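Long-range contact in lipopolysaccharide biosynthesis protein wbpB (Thermus thermophilus, PDB 3O9Z), which binds NAD and is a sugar dehydrogenase that probably acts in the biosynthesis of 2,3-diacetamido-2,3-dideoxy-D-mannuronic acid for lipopolysaccharide: residues Thr4-Thr9 and Tyr75-Ser80. Residues are numbered along the deposited sequence; the frame is centred on the assembly and turned at random.
With NAD (nicotinamide-adenine-dinucleotide), chain E.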
ATOM      1  N   THR A   4     -10.770  25.935 -18.105  1.00 26.26           N
ATOM      2  CA  THR A   4     -11.071  25.654 -16.708  1.00 22.68           C
ATOM      3  C   THR A   4      -9.864  24.875 -16.239  1.00 18.28           C
ATOM      4  O   THR A   4      -9.466  23.963 -16.932  1.00 21.93           O
ATOM      5  CB  THR A   4     -12.348  24.801 -16.576  1.00 20.86           C
ATOM      6  OG1 THR A   4     -13.399  25.568 -17.183  1.00 31.75           O
ATOM      7  CG2 THR A   4     -12.683  24.656 -15.109  1.00 22.97           C
ATOM      8  N   ARG A   5      -9.424  25.170 -15.026  1.00 19.71           N
ATOM      9  CA  ARG A   5      -8.259  24.444 -14.501  1.00 21.12           C
ATOM     10  C   ARG A   5      -8.741  23.393 -13.491  1.00 17.18           C
ATOM     11  O   ARG A   5      -9.358  23.719 -12.459  1.00 17.26           O
ATOM     12  CB  ARG A   5      -7.275  25.397 -13.847  1.00 20.87           C
ATOM     13  CG  ARG A   5      -6.586  26.340 -14.834  1.00 25.65           C
ATOM     14  CD  ARG A   5      -5.898  27.519 -14.123  1.00 24.31           C
ATOM     15  NE  ARG A   5      -4.826  27.159 -13.187  1.00 22.45           N
ATOM     16  CZ  ARG A   5      -3.617  26.718 -13.532  1.00 22.71           C
ATOM     17  NH1 ARG A   5      -2.719  26.474 -12.591  1.00 22.78           N
ATOM     18  NH2 ARG A   5      -3.325  26.502 -14.809  1.00 22.16           N
ATOM     19  N   PHE A   6      -8.330  22.142 -13.747  1.00 19.01           N
ATOM     20  CA  PHE A   6      -8.760  21.004 -12.936  1.00 18.27           C
ATOM     21  C   PHE A   6      -7.591  20.355 -12.217  1.00 14.94           C
ATOM     22  O   PHE A   6      -6.462  20.310 -12.767  1.00 17.91           O
ATOM     23  CB  PHE A   6      -9.304  19.942 -13.873  1.00 18.26           C
ATOM     24  CG  PHE A   6     -10.684  20.201 -14.371  1.00 19.34           C
ATOM     25  CD1 PHE A   6     -10.864  20.801 -15.611  1.00 20.09           C
ATOM     26  CD2 PHE A   6     -11.783  19.786 -13.642  1.00 19.47           C
ATOM     27  CE1 PHE A   6     -12.159  21.072 -16.086  1.00 25.32           C
ATOM     28  CE2 PHE A   6     -13.073  20.083 -14.089  1.00 18.94           C
ATOM     29  CZ  PHE A   6     -13.259  20.630 -15.352  1.00 19.33           C
ATOM     30  N   ALA A   7      -7.817  19.827 -11.019  1.00 15.72           N
ATOM     31  CA  ALA A   7      -6.922  18.800 -10.476  1.00 13.74           C
ATOM     32  C   ALA A   7      -7.843  17.575 -10.344  1.00 14.71           C
ATOM     33  O   ALA A   7      -9.069  17.699 -10.256  1.00 15.24           O
ATOM     34  CB  ALA A   7      -6.390  19.195  -9.140  1.00 16.37           C
ATOM     35  N   LEU A   8      -7.256  16.386 -10.356  1.00 13.75           N
ATOM     36  CA  LEU A   8      -8.040  15.117 -10.376  1.00 15.12           C
ATOM     37  C   LEU A   8      -7.515  14.204  -9.272  1.00 14.33           C
ATOM     38  O   LEU A   8      -6.288  14.017  -9.160  1.00 15.44           O
ATOM     39  CB  LEU A   8      -7.999  14.409 -11.723  1.00 15.39           C
ATOM     40  CG  LEU A   8      -8.601  13.003 -11.757  1.00 15.93           C
ATOM     41  CD1 LEU A   8     -10.089  13.029 -11.501  1.00 21.68           C
ATOM     42  CD2 LEU A   8      -8.305  12.431 -13.151  1.00 22.99           C
ATOM     43  N   THR A   9      -8.408  13.614  -8.474  1.00 11.40           N
ATOM     44  CA  THR A   9      -8.012  12.563  -7.532  1.00 12.12           C
ATOM     45  C   THR A   9      -8.517  11.219  -8.043  1.00 11.12           C
ATOM     46  O   THR A   9      -9.533  11.120  -8.738  1.00 12.99           O
ATOM     47  CB  THR A   9      -8.500  12.755  -6.121  1.00 11.77           C
ATOM     48  OG1 THR A   9      -9.908  12.498  -6.054  1.00 11.64           O
ATOM     49  CG2 THR A   9      -8.260  14.215  -5.681  1.00 16.11           C
ATOM     50  N   TYR A  75     -11.433  23.640 -10.126  1.00 16.18           N
ATOM     51  CA  TYR A  75     -12.223  22.462  -9.790  1.00 18.61           C
ATOM     52  C   TYR A  75     -11.278  21.331  -9.337  1.00 16.40           C
ATOM     53  O   TYR A  75     -10.207  21.100  -9.948  1.00 17.64           O
ATOM     54  CB  TYR A  75     -12.950  21.942 -11.023  1.00 18.04           C
ATOM     55  CG  TYR A  75     -14.354  22.498 -11.121  1.00 18.44           C
ATOM     56  CD1 TYR A  75     -15.418  21.830 -10.539  1.00 22.44           C
ATOM     57  CD2 TYR A  75     -14.576  23.729 -11.701  1.00 23.21           C
ATOM     58  CE1 TYR A  75     -16.708  22.333 -10.598  1.00 22.93           C
ATOM     59  CE2 TYR A  75     -15.850  24.254 -11.751  1.00 26.55           C
ATOM     60  CZ  TYR A  75     -16.895  23.558 -11.199  1.00 24.97           C
ATOM     61  OH  TYR A  75     -18.173  24.078 -11.236  1.00 32.54           O
ATOM     62  N   LEU A  76     -11.693  20.671  -8.274  1.00 17.31           N
ATOM     63  CA  LEU A  76     -11.127  19.351  -7.949  1.00 14.27           C
ATOM     64  C   LEU A  76     -12.130  18.316  -8.457  1.00 16.45           C
ATOM     65  O   LEU A  76     -13.226  18.235  -7.883  1.00 15.37           O
ATOM     66  CB  LEU A  76     -10.867  19.246  -6.457  1.00 17.07           C
ATOM     67  CG  LEU A  76     -10.150  17.939  -6.087  1.00 13.59           C
ATOM     68  CD1 LEU A  76      -8.740  17.890  -6.743  1.00 16.37           C
ATOM     69  CD2 LEU A  76     -10.065  17.869  -4.619  1.00 17.73           C
ATOM     70  N   SER A  77     -11.766  17.502  -9.455  1.00 15.38           N
ATOM     71  CA  SER A  77     -12.541  16.310  -9.810  1.00 14.36           C
ATOM     72  C   SER A  77     -12.116  15.135  -8.940  1.00 16.53           C
ATOM     73  O   SER A  77     -10.928  14.899  -8.721  1.00 15.82           O
ATOM     74  CB  SER A  77     -12.347  15.935 -11.265  1.00 15.62           C
ATOM     75  OG  SER A  77     -12.841  16.904 -12.187  1.00 20.01           O
ATOM     76  N   ILE A  78     -13.090  14.363  -8.480  1.00 14.09           N
ATOM     77  CA  ILE A  78     -12.821  13.403  -7.412  1.00 12.65           C
ATOM     78  C   ILE A  78     -13.314  12.027  -7.869  1.00 13.14           C
ATOM     79  O   ILE A  78     -14.509  11.773  -7.990  1.00 13.96           O
ATOM     80  CB  ILE A  78     -13.493  13.813  -6.063  1.00 12.40           C
ATOM     81  CG1 ILE A  78     -12.802  15.093  -5.560  1.00 14.31           C
ATOM     82  CG2 ILE A  78     -13.475  12.741  -5.011  1.00 15.11           C
ATOM     83  CD1 ILE A  78     -13.606  15.823  -4.435  1.00 16.54           C
ATOM     84  N   ALA A  79     -12.351  11.142  -8.115  1.00 13.31           N
ATOM     85  CA  ALA A  79     -12.638   9.750  -8.552  1.00 13.30           C
ATOM     86  C   ALA A  79     -12.003   8.750  -7.591  1.00 13.38           C
ATOM     87  O   ALA A  79     -11.623   7.635  -8.013  1.00 12.98           O
ATOM     88  CB  ALA A  79     -12.183   9.557  -9.977  1.00 14.85           C
ATOM     89  N   SER A  80     -11.848   9.100  -6.326  1.00 10.28           N
ATOM     90  CA  SER A  80     -11.347   8.261  -5.245  1.00 11.94           C
ATOM     91  C   SER A  80     -12.449   7.350  -4.682  1.00 11.79           C
ATOM     92  O   SER A  80     -13.631   7.538  -5.056  1.00 12.19           O
ATOM     93  CB  SER A  80     -10.752   9.157  -4.157  1.00 15.07           C
ATOM     94  OG  SER A  80     -11.804  10.055  -3.744  1.00 13.76           O
TER
HETATM   95  PA  NAD E 311     -10.878   2.015  -8.530  1.00 11.84           P
HETATM   96  O1A NAD E 311     -10.631   1.480  -9.891  1.00 11.46           O
HETATM   97  O2A NAD E 311     -10.680   1.165  -7.266  1.00 12.36           O
HETATM   98  O5B NAD E 311      -9.930   3.279  -8.517  1.00 12.69           O
HETATM   99  C5B NAD E 311      -9.882   3.964  -7.296  1.00 15.17           C
HETATM  100  C4B NAD E 311      -8.617   4.856  -7.298  1.00 12.36           C
HETATM  101  O4B NAD E 311      -8.603   5.736  -6.144  1.00 11.61           O
HETATM  102  C3B NAD E 311      -7.370   3.943  -7.133  1.00 10.34           C
HETATM  103  O3B NAD E 311      -6.420   4.153  -8.198  1.00 12.53           O
HETATM  104  C2B NAD E 311      -6.818   4.285  -5.738  1.00 11.97           C
HETATM  105  O2B NAD E 311      -5.395   4.164  -5.607  1.00 13.43           O
HETATM  106  C1B NAD E 311      -7.240   5.784  -5.702  1.00 11.39           C
HETATM  107  N9A NAD E 311      -7.206   6.300  -4.309  1.00 11.89           N
HETATM  108  C8A NAD E 311      -7.234   5.719  -3.078  1.00 11.69           C
HETATM  109  N7A NAD E 311      -7.122   6.636  -2.119  1.00 13.80           N
HETATM  110  C5A NAD E 311      -6.925   7.849  -2.731  1.00 10.43           C
HETATM  111  C6A NAD E 311      -6.711   9.204  -2.273  1.00 10.47           C
HETATM  112  N6A NAD E 311      -6.610   9.470  -0.934  1.00 14.66           N
HETATM  113  N1A NAD E 311      -6.609  10.078  -3.268  1.00 11.88           N
HETATM  114  C2A NAD E 311      -6.680   9.908  -4.581  1.00 11.41           C
HETATM  115  N3A NAD E 311      -6.852   8.640  -5.036  1.00 13.38           N
HETATM  116  C4A NAD E 311      -6.999   7.673  -4.123  1.00 12.47           C
HETATM  117  O3  NAD E 311     -12.373   2.579  -8.470  1.00 10.71           O
HETATM  118  PN  NAD E 311     -13.284   3.243  -9.553  1.00 12.08           P
HETATM  119  O1N NAD E 311     -14.232   2.183 -10.111  1.00 12.81           O
HETATM  120  O2N NAD E 311     -12.454   4.054 -10.509  1.00 13.82           O
HETATM  121  O5D NAD E 311     -14.275   4.142  -8.679  1.00 10.75           O
HETATM  122  C5D NAD E 311     -13.772   5.427  -8.413  1.00 11.51           C
HETATM  123  C4D NAD E 311     -14.991   6.285  -8.027  1.00 10.98           C
HETATM  124  O4D NAD E 311     -15.757   6.427  -9.245  1.00 12.18           O
HETATM  125  C3D NAD E 311     -15.920   5.701  -6.953  1.00 12.28           C
HETATM  126  O3D NAD E 311     -16.504   6.850  -6.260  1.00 12.88           O
HETATM  127  C2D NAD E 311     -17.025   5.072  -7.818  1.00 12.04           C
HETATM  128  O2D NAD E 311     -18.279   5.041  -7.156  1.00 13.63           O
HETATM  129  C1D NAD E 311     -17.100   5.934  -9.085  1.00 13.46           C
HETATM  130  N1N NAD E 311     -17.576   5.201 -10.257  1.00 12.41           N
HETATM  131  C2N NAD E 311     -18.529   5.720 -11.000  1.00 13.84           C
HETATM  132  C3N NAD E 311     -19.047   5.132 -12.136  1.00 15.37           C
HETATM  133  C7N NAD E 311     -20.164   5.834 -12.793  1.00 18.35           C
HETATM  134  O7N NAD E 311     -20.346   7.062 -12.656  1.00 19.80           O
HETATM  135  N7N NAD E 311     -20.860   5.079 -13.635  1.00 18.69           N
HETATM  136  C4N NAD E 311     -18.491   3.907 -12.529  1.00 18.08           C
HETATM  137  C5N NAD E 311     -17.422   3.426 -11.772  1.00 16.09           C
HETATM  138  C6N NAD E 311     -16.945   4.079 -10.638  1.00 13.61           C
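Phe6 and Tyr75 are paired on neighbouring parallel strands, and their side chains run alongside each other. CE2 of Phe6 rests 3.6 Å from CB of Tyr75, and the two ring planes are turned 37° apart. Phe6 CG is anti to the carbonyl carbon (chi1 -78°), which brings CD2 within 3.4 Å of Ser77 OG. That hydroxyl is hydrogen-bonded to Tyr270 OH. On the same face, Leu8 CD1 lies 3.7 Å from Ser77 CB. With an alanine at Phe6, Tyr75 CB and Ser77 OG would lose the ring beside them, which is likely to leave a gap there and let the Tyr75 ring shift.

Ala7, Thr9, Leu76 and Ile78 point to the other face. Leu76 CD1 packs 3.6 Å from Ala7 CB and also touches Thr9 CG2. Helices 56-68 and 85-94 cover this side.

Backbone bonds alternate along the pair, from Tyr75 N to Arg5 O through to Ala79 N to Thr9 O. Ser77 N lies 2.8 Å from Ala7 O. The last bends: Ala79 N sits 46° out of the Thr9 carbonyl plane. Thr9 OG1 and Ser80 OG both hydrogen-bond to Gln88 OE1, tying the end of strand 5-9 and the loop after strand 75-78 to helix 85-94.

These are central strands of the Rossmann fold, and NAD lies at their C-terminal ends. Thr9 CB is 3.7 Å from C2A of the adenine, and Ala79 O is 3.1 Å from C5D of the nicotinamide ribose. Apolar packing and a bond ladder regular up to its last rung thus join the strands, while the Thr9 and Ser80 hydroxyls lie at the cofactor end.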